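Local coordinates for lipoprotein (Colwellia psychrerythraea, PDB 3O0Y) that is a putative lipoprotein of unknown function, perhaps lipid-binding, whose family belongs to a clan of metallopeptidase-like proteins, at residues Phe378-Tyr384 and His445-Leu450. Residues are numbered along the deposited sequence; the frame is centred on the assembly and turned at random.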
loop_
_atom_site.group_PDB
_atom_site.type_symbol
_atom_site.label_atom_id
_atom_site.label_comp_id
_atom_site.label_asym_id
_atom_site.label_seq_id
_atom_site.Cartn_x
_atom_site.Cartn_y
_atom_site.Cartn_z
ATOM N N PHE A 378 9.253 14.840 -17.289
ATOM C CA PHE A 378 7.990 14.161 -17.058
ATOM C C PHE A 378 6.958 14.889 -17.944
ATOM O O PHE A 378 6.198 15.761 -17.486
ATOM C CB PHE A 378 7.620 14.213 -15.614
ATOM C CG PHE A 378 8.428 13.302 -14.735
ATOM C CD1 PHE A 378 8.219 11.919 -14.733
ATOM C CD2 PHE A 378 9.503 13.806 -13.951
ATOM C CE1 PHE A 378 8.976 11.116 -13.903
ATOM C CE2 PHE A 378 10.174 12.948 -13.048
ATOM C CZ PHE A 378 9.936 11.668 -13.043
ATOM N N ARG A 379 7.005 14.550 -19.209
ATOM C CA ARG A 379 6.400 15.389 -20.207
ATOM C C ARG A 379 4.889 15.042 -20.437
ATOM O O ARG A 379 4.189 15.787 -21.171
ATOM C CB ARG A 379 7.162 15.272 -21.507
ATOM C CG ARG A 379 8.597 15.720 -21.463
ATOM C CD ARG A 379 9.233 15.394 -22.804
ATOM N NE ARG A 379 9.104 13.948 -23.086
ATOM C CZ ARG A 379 9.589 13.310 -24.156
ATOM N NH1 ARG A 379 10.275 13.957 -25.122
ATOM N NH2 ARG A 379 9.418 12.008 -24.238
ATOM N N THR A 380 4.416 13.955 -19.860
ATOM C CA THR A 380 2.999 13.547 -19.949
ATOM C C THR A 380 2.354 13.772 -18.567
ATOM O O THR A 380 2.687 13.132 -17.568
ATOM C CB THR A 380 2.886 12.086 -20.356
ATOM O OG1 THR A 380 3.484 11.922 -21.655
ATOM C CG2 THR A 380 1.415 11.723 -20.466
ATOM N N THR A 381 1.414 14.700 -18.500
ATOM C CA THR A 381 0.702 15.041 -17.255
ATOM C C THR A 381 -0.531 14.182 -17.122
ATOM O O THR A 381 -1.355 14.120 -18.045
ATOM C CB THR A 381 0.281 16.525 -17.229
ATOM O OG1 THR A 381 1.461 17.322 -17.347
ATOM C CG2 THR A 381 -0.457 16.857 -15.939
ATOM N N PRO A 382 -0.679 13.541 -15.979
ATOM C CA PRO A 382 -1.859 12.695 -15.815
ATOM C C PRO A 382 -3.122 13.548 -15.646
ATOM O O PRO A 382 -3.020 14.723 -15.308
ATOM C CB PRO A 382 -1.589 11.943 -14.549
ATOM C CG PRO A 382 -0.565 12.724 -13.829
ATOM C CD PRO A 382 0.242 13.445 -14.825
ATOM N N SER A 383 -4.295 12.969 -15.895
ATOM C CA SER A 383 -5.555 13.724 -15.883
ATOM C C SER A 383 -6.191 13.919 -14.469
ATOM O O SER A 383 -7.342 14.395 -14.374
ATOM C CB SER A 383 -6.597 13.019 -16.743
ATOM O OG SER A 383 -6.988 11.796 -16.116
ATOM N N TYR A 384 -5.451 13.612 -13.404
ATOM C CA TYR A 384 -5.901 13.686 -12.033
ATOM C C TYR A 384 -4.968 14.591 -11.231
ATOM O O TYR A 384 -3.781 14.561 -11.471
ATOM C CB TYR A 384 -5.882 12.318 -11.360
ATOM C CG TYR A 384 -6.626 11.252 -12.067
ATOM C CD1 TYR A 384 -7.904 10.845 -11.628
ATOM C CD2 TYR A 384 -6.016 10.492 -13.058
ATOM C CE1 TYR A 384 -8.552 9.803 -12.259
ATOM C CE2 TYR A 384 -6.693 9.431 -13.695
ATOM C CZ TYR A 384 -7.967 9.124 -13.279
ATOM O OH TYR A 384 -8.635 8.068 -13.834
ATOM N N HIS A 445 1.374 9.545 -6.706
ATOM C CA HIS A 445 0.264 10.152 -7.444
ATOM C C HIS A 445 0.569 10.202 -8.947
ATOM O O HIS A 445 -0.234 9.782 -9.804
ATOM C CB HIS A 445 -0.084 11.550 -6.921
ATOM C CG HIS A 445 -1.153 12.197 -7.758
ATOM N ND1 HIS A 445 -2.458 11.747 -7.709
ATOM C CD2 HIS A 445 -1.090 13.094 -8.783
ATOM C CE1 HIS A 445 -3.175 12.411 -8.621
ATOM N NE2 HIS A 445 -2.369 13.221 -9.308
ATOM N N TRP A 446 1.758 10.680 -9.308
ATOM C CA TRP A 446 2.092 10.850 -10.691
ATOM C C TRP A 446 2.009 9.465 -11.393
ATOM O O TRP A 446 1.437 9.349 -12.475
ATOM C CB TRP A 446 3.462 11.499 -10.839
ATOM C CG TRP A 446 3.740 12.092 -12.200
ATOM C CD1 TRP A 446 4.533 11.559 -13.184
ATOM C CD2 TRP A 446 3.334 13.372 -12.665
ATOM N NE1 TRP A 446 4.627 12.425 -14.224
ATOM C CE2 TRP A 446 3.893 13.536 -13.950
ATOM C CE3 TRP A 446 2.553 14.395 -12.117
ATOM C CZ2 TRP A 446 3.702 14.681 -14.706
ATOM C CZ3 TRP A 446 2.377 15.516 -12.872
ATOM C CH2 TRP A 446 2.988 15.687 -14.119
ATOM N N GLN A 447 2.560 8.454 -10.752
ATOM C CA GLN A 447 2.650 7.113 -11.346
ATOM C C GLN A 447 1.296 6.467 -11.428
ATOM O O GLN A 447 0.869 6.056 -12.538
ATOM C CB GLN A 447 3.634 6.256 -10.586
ATOM C CG GLN A 447 3.781 4.837 -11.032
ATOM C CD GLN A 447 2.763 3.942 -10.407
ATOM O OE1 GLN A 447 2.786 3.706 -9.211
ATOM N NE2 GLN A 447 1.934 3.286 -11.279
ATOM N N ILE A 448 0.589 6.457 -10.303
ATOM C CA ILE A 448 -0.759 5.791 -10.270
ATOM C C ILE A 448 -1.762 6.462 -11.218
ATOM O O ILE A 448 -2.496 5.823 -11.944
ATOM C CB ILE A 448 -1.266 5.736 -8.829
ATOM C CG1 ILE A 448 -0.492 4.646 -8.096
ATOM C CG2 ILE A 448 -2.808 5.504 -8.712
ATOM C CD1 ILE A 448 -0.643 4.664 -6.621
ATOM N N ALA A 449 -1.802 7.776 -11.217
ATOM C CA ALA A 449 -2.663 8.498 -12.092
ATOM C C ALA A 449 -2.351 8.283 -13.571
ATOM O O ALA A 449 -3.259 8.046 -14.401
ATOM C CB ALA A 449 -2.612 10.045 -11.721
ATOM N N LEU A 450 -1.058 8.278 -13.931
ATOM C CA LEU A 450 -0.694 7.911 -15.310
ATOM C C LEU A 450 -1.156 6.490 -15.647
ATOM O O LEU A 450 -1.626 6.259 -16.742
ATOM C CB LEU A 450 0.800 8.133 -15.582
ATOM C CG LEU A 450 1.219 9.572 -15.749
ATOM C CD1 LEU A 450 2.793 9.698 -15.729
ATOM C CD2 LEU A 450 0.599 10.219 -17.084
HETATM O O HOH W 1 5.280 12.167 -17.163
#
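Pro-382 lies over one face of the Trp-446 indole in a CH-pi contact: its CD is 3.4 Å from the centroid of the six-membered ring and only 5° off the ring normal. Proline suits this place because its CD, bonded to nitrogen, carries slightly polarised C-H groups and cannot swing away. With CG anti to the backbone N (chi1 -163°), the Trp-446 side chain reaches out toward the loop. Near the pyrrole end, Phe-378 brings CB and CD1 against NE1, the two ring planes steeply inclined at 79°.

Pro-382 also carries part of the remaining apolar packing. Its CB touches CB of Ala-449 at 3.6 Å, a methyl small enough to let the loop lie close to the helix, while CD2 of Leu-450 packs against CA of Pro-382 and CG2 of Thr-380. The Tyr-384 ring continues this layer, with CD2 resting 3.7 Å from CB of Ala-449.

Two polar links tie the loop backbone to the helix. NE2 of His-445 donates to O of Tyr-384 at 2.9 Å; the acceptor lies in the imidazole plane, whereas the donor sits well above the carbonyl plane. On its other nitrogen, ND1, His-445 is hydrogen-bonded to the Tyr-404 hydroxyl, so both sides fix the ring's rotation. Water 1 accepts from NE1 of Trp-446 (3.0 Å) and donates to O of Thr-380 (2.8 Å), satisfying the indole N-H. A leucine in place of Trp-446 would probably leave Pro-382 without its aromatic platform and this water without its indole donor.

The contact thus fastens the loop between helix 353-373 and strand 387-390 onto helix 444-452, while Phe-378 reaches beyond it to stack on His-584 of helix 580-588 and touch Trp-473 of helix 467-483.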